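PDB 3VSN: Non-sulfated chondroitin lyase E66 from Autographa californica nucleopolyhedrovirus, which degrades non-sulfated chondroitin as an envelope lyase of the occlusion-derived virus, and is essential for oral infection of the insect host. Local coordinates for residues Y44-S47 and V53-P56; Y254-Y259 and S306-N311. All blocks are in the same frame, centred on the assembly; numbering follows the deposited sequence.

Interaction 1 (Y44-S47 and V53-P56); sequences YSFS and VVNP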
loop_
_atom_site.group_PDB
_atom_site.type_symbol
_atom_site.label_atom_id
_atom_site.label_comp_id
_atom_site.label_asym_id
_atom_site.label_seq_id
_atom_site.Cartn_x
_atom_site.Cartn_y
_atom_site.Cartn_z
ATOM N N TYR A 44 9.661 -4.372 -18.720
ATOM C CA TYR A 44 9.124 -4.878 -17.459
ATOM C C TYR A 44 9.720 -4.163 -16.244
ATOM O O TYR A 44 8.989 -3.730 -15.347
ATOM C CB TYR A 44 9.355 -6.388 -17.367
ATOM C CG TYR A 44 8.949 -7.000 -16.052
ATOM C CD1 TYR A 44 7.610 -7.243 -15.761
ATOM C CD2 TYR A 44 9.908 -7.346 -15.099
ATOM C CE1 TYR A 44 7.237 -7.806 -14.555
ATOM C CE2 TYR A 44 9.542 -7.910 -13.892
ATOM C CZ TYR A 44 8.208 -8.140 -13.630
ATOM O OH TYR A 44 7.847 -8.698 -12.431
ATOM N N SER A 45 11.046 -4.039 -16.223
ATOM C CA SER A 45 11.752 -3.372 -15.127
ATOM C C SER A 45 11.322 -1.913 -14.987
ATOM O O SER A 45 11.076 -1.432 -13.881
ATOM C CB SER A 45 13.265 -3.454 -15.339
ATOM O OG SER A 45 13.956 -2.838 -14.267
ATOM N N PHE A 46 11.228 -1.228 -16.123
ATOM C CA PHE A 46 10.793 0.162 -16.189
ATOM C C PHE A 46 9.380 0.326 -15.620
ATOM O O PHE A 46 9.090 1.319 -14.953
ATOM C CB PHE A 46 10.846 0.627 -17.645
ATOM C CG PHE A 46 10.831 2.120 -17.826
ATOM C CD1 PHE A 46 11.802 2.931 -17.234
ATOM C CD2 PHE A 46 9.873 2.713 -18.641
ATOM C CE1 PHE A 46 11.794 4.305 -17.433
ATOM C CE2 PHE A 46 9.862 4.087 -18.845
ATOM C CZ PHE A 46 10.823 4.883 -18.240
ATOM N N SER A 47 8.515 -0.660 -15.863
ATOM C CA SER A 47 7.144 -0.636 -15.329
ATOM C C SER A 47 7.102 -0.719 -13.797
ATOM O O SER A 47 6.104 -0.347 -13.182
ATOM C CB SER A 47 6.270 -1.730 -15.972
ATOM O OG SER A 47 6.505 -3.011 -15.405
ATOM N N VAL A 53 10.152 8.887 -16.529
ATOM C CA VAL A 53 9.349 9.585 -17.529
ATOM C C VAL A 53 8.999 8.572 -18.621
ATOM O O VAL A 53 9.874 8.111 -19.366
ATOM C CB VAL A 53 10.086 10.813 -18.122
ATOM C CG1 VAL A 53 9.337 11.378 -19.319
ATOM C CG2 VAL A 53 10.273 11.892 -17.064
ATOM N N VAL A 54 7.718 8.221 -18.699
ATOM C CA VAL A 54 7.254 7.164 -19.600
ATOM C C VAL A 54 6.990 7.701 -20.997
ATOM O O VAL A 54 6.401 8.772 -21.151
ATOM C CB VAL A 54 5.962 6.492 -19.082
ATOM C CG1 VAL A 54 5.605 5.270 -19.925
ATOM C CG2 VAL A 54 6.108 6.096 -17.623
ATOM N N ASN A 55 7.420 6.938 -22.002
ATOM C CA ASN A 55 7.126 7.222 -23.407
ATOM C C ASN A 55 7.365 8.697 -23.782
ATOM O O ASN A 55 6.451 9.378 -24.247
ATOM C CB ASN A 55 5.691 6.773 -23.744
ATOM C CG ASN A 55 5.404 6.766 -25.237
ATOM O OD1 ASN A 55 6.292 6.531 -26.059
ATOM N ND2 ASN A 55 4.150 7.023 -25.596
ATOM N N PRO A 56 8.597 9.198 -23.569
ATOM C CA PRO A 56 8.833 10.609 -23.853
ATOM C C PRO A 56 8.806 10.910 -25.348
ATOM O O PRO A 56 9.144 10.048 -26.164
ATOM C CB PRO A 56 10.234 10.847 -23.290
ATOM C CG PRO A 56 10.904 9.522 -23.384
ATOM C CD PRO A 56 9.825 8.511 -23.119
#
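Phe46, near the end of helix 29-48, faces Val54 of segment 53-56, which has no regular structure, and their CA atoms, 8.6 Å apart, mark the nearest approach of the two backbones. The gap is spanned from the helical side by the phenyl ring. With CG anti to the backbone N (chi1 -162°), the ring reaches out from the helix and meets the loop with its far edge. Its tip atom Phe46 CZ comes within 3.5 Å of Val53 O, which lies in the plane of the ring, while Phe46 CE2 lies 4.1 Å from Val54 CA. The C-H edge of an aromatic ring is weakly positive, so this approach is probably mildly favourable, though it does not replace a hydrogen bond for Val53 O, which is buried here without a partner in the model. Beside that polar touch, Phe46 CE2 packs against the branch Val54 CG2 at 4.4 Å, a loose apolar contact at the margin of the ring.

The pair packs the last turn of helix 29-48 against the loop that follows it, at the start of the alpha/alpha toroid, the helical domain of polysaccharide lyase family 8, where the chain passes along helix 75-93. Phe46 touches Val90 of that helix, and Val53, whose CB points away from segment 44-47, rests on His83. Phenylalanine thus serves as a long, flat filler between a helix and two other elements, and valine, being beta-branched, is at ease in the extended backbone of Val53 and Val54. One residue on, Ser47 bonds back to the carbonyl three residues earlier in the helix: Ser47 OG donates to Tyr44 O at 2.6 Å, coming well off the C=O direction and somewhat out of the carbonyl plane.

Interaction 2 (Y254-Y259 and S306-N311); sequences YLINSY and SNVIGN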
loop_
_atom_site.group_PDB
_atom_site.type_symbol
_atom_site.label_atom_id
_atom_site.label_comp_id
_atom_site.label_asym_id
_atom_site.label_seq_id
_atom_site.Cartn_x
_atom_site.Cartn_y
_atom_site.Cartn_z
ATOM N N TYR A 254 9.317 3.066 1.136
ATOM C CA TYR A 254 10.685 2.542 1.059
ATOM C C TYR A 254 10.803 1.369 0.085
ATOM O O TYR A 254 11.745 1.307 -0.713
ATOM C CB TYR A 254 11.174 2.123 2.450
ATOM C CG TYR A 254 12.629 1.696 2.527
ATOM C CD1 TYR A 254 13.660 2.634 2.445
ATOM C CD2 TYR A 254 12.972 0.359 2.708
ATOM C CE1 TYR A 254 14.990 2.245 2.526
ATOM C CE2 TYR A 254 14.302 -0.038 2.797
ATOM C CZ TYR A 254 15.305 0.908 2.708
ATOM O OH TYR A 254 16.628 0.514 2.793
ATOM N N LEU A 255 9.850 0.444 0.158
ATOM C CA LEU A 255 9.820 -0.701 -0.747
ATOM C C LEU A 255 9.460 -0.299 -2.171
ATOM O O LEU A 255 10.095 -0.760 -3.118
ATOM C CB LEU A 255 8.849 -1.781 -0.251
ATOM C CG LEU A 255 9.219 -2.605 0.983
ATOM C CD1 LEU A 255 8.194 -3.714 1.181
ATOM C CD2 LEU A 255 10.619 -3.193 0.873
ATOM N N ILE A 256 8.445 0.553 -2.316
ATOM C CA ILE A 256 7.973 0.988 -3.636
ATOM C C ILE A 256 9.075 1.683 -4.445
ATOM O O ILE A 256 9.237 1.411 -5.640
ATOM C CB ILE A 256 6.711 1.880 -3.538
ATOM C CG1 ILE A 256 5.498 1.047 -3.096
ATOM C CG2 ILE A 256 6.413 2.566 -4.869
ATOM C CD1 ILE A 256 4.302 1.871 -2.651
ATOM N N ASN A 257 9.836 2.556 -3.784
ATOM C CA ASN A 257 10.858 3.366 -4.456
ATOM C C ASN A 257 12.047 2.588 -5.009
ATOM O O ASN A 257 12.624 2.978 -6.024
ATOM C CB ASN A 257 11.374 4.462 -3.520
ATOM C CG ASN A 257 10.610 5.755 -3.666
ATOM O OD1 ASN A 257 10.670 6.415 -4.707
ATOM N ND2 ASN A 257 9.880 6.130 -2.621
ATOM N N SER A 258 12.404 1.495 -4.342
ATOM C CA SER A 258 13.591 0.749 -4.747
ATOM C C SER A 258 13.293 -0.674 -5.216
ATOM O O SER A 258 14.210 -1.412 -5.587
ATOM C CB SER A 258 14.649 0.770 -3.638
ATOM O OG SER A 258 15.211 2.070 -3.509
ATOM N N TYR A 259 12.010 -1.040 -5.250
ATOM C CA TYR A 259 11.615 -2.396 -5.656
ATOM C C TYR A 259 12.226 -2.870 -6.978
ATOM O O TYR A 259 12.641 -4.027 -7.080
ATOM C CB TYR A 259 10.091 -2.560 -5.703
ATOM C CG TYR A 259 9.650 -4.006 -5.803
ATOM C CD1 TYR A 259 9.523 -4.637 -7.044
ATOM C CD2 TYR A 259 9.361 -4.748 -4.658
ATOM C CE1 TYR A 259 9.128 -5.963 -7.139
ATOM C CE2 TYR A 259 8.961 -6.074 -4.743
ATOM C CZ TYR A 259 8.847 -6.674 -5.984
ATOM O OH TYR A 259 8.451 -7.987 -6.073
ATOM N N SER A 306 -0.776 3.544 -6.469
ATOM C CA SER A 306 0.622 3.568 -6.877
ATOM C C SER A 306 0.671 3.126 -8.332
ATOM O O SER A 306 0.082 2.102 -8.691
ATOM C CB SER A 306 1.457 2.617 -6.017
ATOM O OG SER A 306 2.723 2.369 -6.620
ATOM N N ASN A 307 1.365 3.888 -9.172
ATOM C CA ASN A 307 1.438 3.536 -10.589
ATOM C C ASN A 307 2.456 2.430 -10.913
ATOM O O ASN A 307 2.644 2.088 -12.081
ATOM C CB ASN A 307 1.622 4.782 -11.481
ATOM C CG ASN A 307 2.935 5.506 -11.239
ATOM O OD1 ASN A 307 3.844 4.994 -10.582
ATOM N ND2 ASN A 307 3.042 6.715 -11.780
ATOM N N VAL A 308 3.096 1.873 -9.882
ATOM C CA VAL A 308 4.045 0.758 -10.072
ATOM C C VAL A 308 3.713 -0.541 -9.316
ATOM O O VAL A 308 4.054 -1.628 -9.786
ATOM C CB VAL A 308 5.520 1.158 -9.790
ATOM C CG1 VAL A 308 6.027 2.138 -10.839
ATOM C CG2 VAL A 308 5.692 1.721 -8.384
ATOM N N ILE A 309 3.063 -0.435 -8.157
ATOM C CA ILE A 309 2.839 -1.612 -7.299
ATOM C C ILE A 309 2.132 -2.763 -8.025
ATOM O O ILE A 309 2.381 -3.930 -7.732
ATOM C CB ILE A 309 2.122 -1.253 -5.972
ATOM C CG1 ILE A 309 2.420 -2.311 -4.896
ATOM C CG2 ILE A 309 0.625 -1.071 -6.194
ATOM C CD1 ILE A 309 2.096 -1.880 -3.477
ATOM N N GLY A 310 1.268 -2.429 -8.982
ATOM C CA GLY A 310 0.546 -3.439 -9.754
ATOM C C GLY A 310 1.458 -4.291 -10.628
ATOM O O GLY A 310 1.082 -5.391 -11.040
ATOM N N ASN A 311 2.659 -3.777 -10.900
ATOM C CA ASN A 311 3.641 -4.455 -11.750
ATOM C C ASN A 311 4.724 -5.198 -10.968
ATOM O O ASN A 311 5.622 -5.798 -11.566
ATOM C CB ASN A 311 4.295 -3.445 -12.710
ATOM C CG ASN A 311 3.280 -2.697 -13.549
ATOM O OD1 ASN A 311 2.308 -3.277 -14.024
ATOM N ND2 ASN A 311 3.501 -1.398 -13.737
#
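Helix 253-258, which carries the catalytic proton donor Tyr254, is joined through Ile256 to the loop 306-311 that follows helix 276-284, in a buried, mainly apolar contact without a hydrogen bond across it. The CA atoms of Ile256 and Ile309 are 6.8 Å apart. Ile256 points its CB toward the loop and works with both branches. Its methyl CG2 approaches Val308 CG2 to 3.7 Å, where the two side chains cross obliquely. The longer arm, with CG1 anti to the carbonyl carbon (chi1 -70°), carries its end farther along the loop, and Ile256 CD1 stands 4.4 Å from Ile309 CD1. An isoleucine suits the place because its two unequal branches can address two loop residues at once.

The surface it meets is shaped by an ST motif. Ser306 OG accepts from Ile309 N at 3.2 Å with an N-H...O angle of 155°, and more weakly from Val308 N. These bonds help hold the turn, and with its oxygen engaged within the loop Ser306 OG sits 4.1 Å from the methyl Ile256 CG2. Serine fits here because its short side chain lets the hydroxyl reach the backbone N-H groups just ahead in the chain. The following turn is held by Asn311 N donating to Val308 O at 2.8 Å.

Beyond the two segments, Ile309 also touches Ile283 of helix 276-284, so the loop is packed between helices. Ile256 leaves its helix in a different direction from Tyr254, which lies well away from the loop; the side chain of Tyr254 touches Ala189 and Met193 of helix 189-205.

The centre of interaction 1 is about 21 Å from the centre of the chain, and the contact is only partly buried, a short-range closure of a helix end by the loop that follows it. Interaction 2, its centre about 9 Å from that of the chain, is buried and joins elements 47 residues apart. An aromatic edge meets a backbone carbonyl in the first; mainly branched aliphatic side chains meet in the second. Their centres are about 13 Å apart, and they touch where helix 29-48 runs out: Ser47 O lies 2.9 Å from Asn311 ND2, a probable hydrogen bond, and packs on Val308 CG1 as well. Residues 44-47 thus meet both their own loop and 306-311.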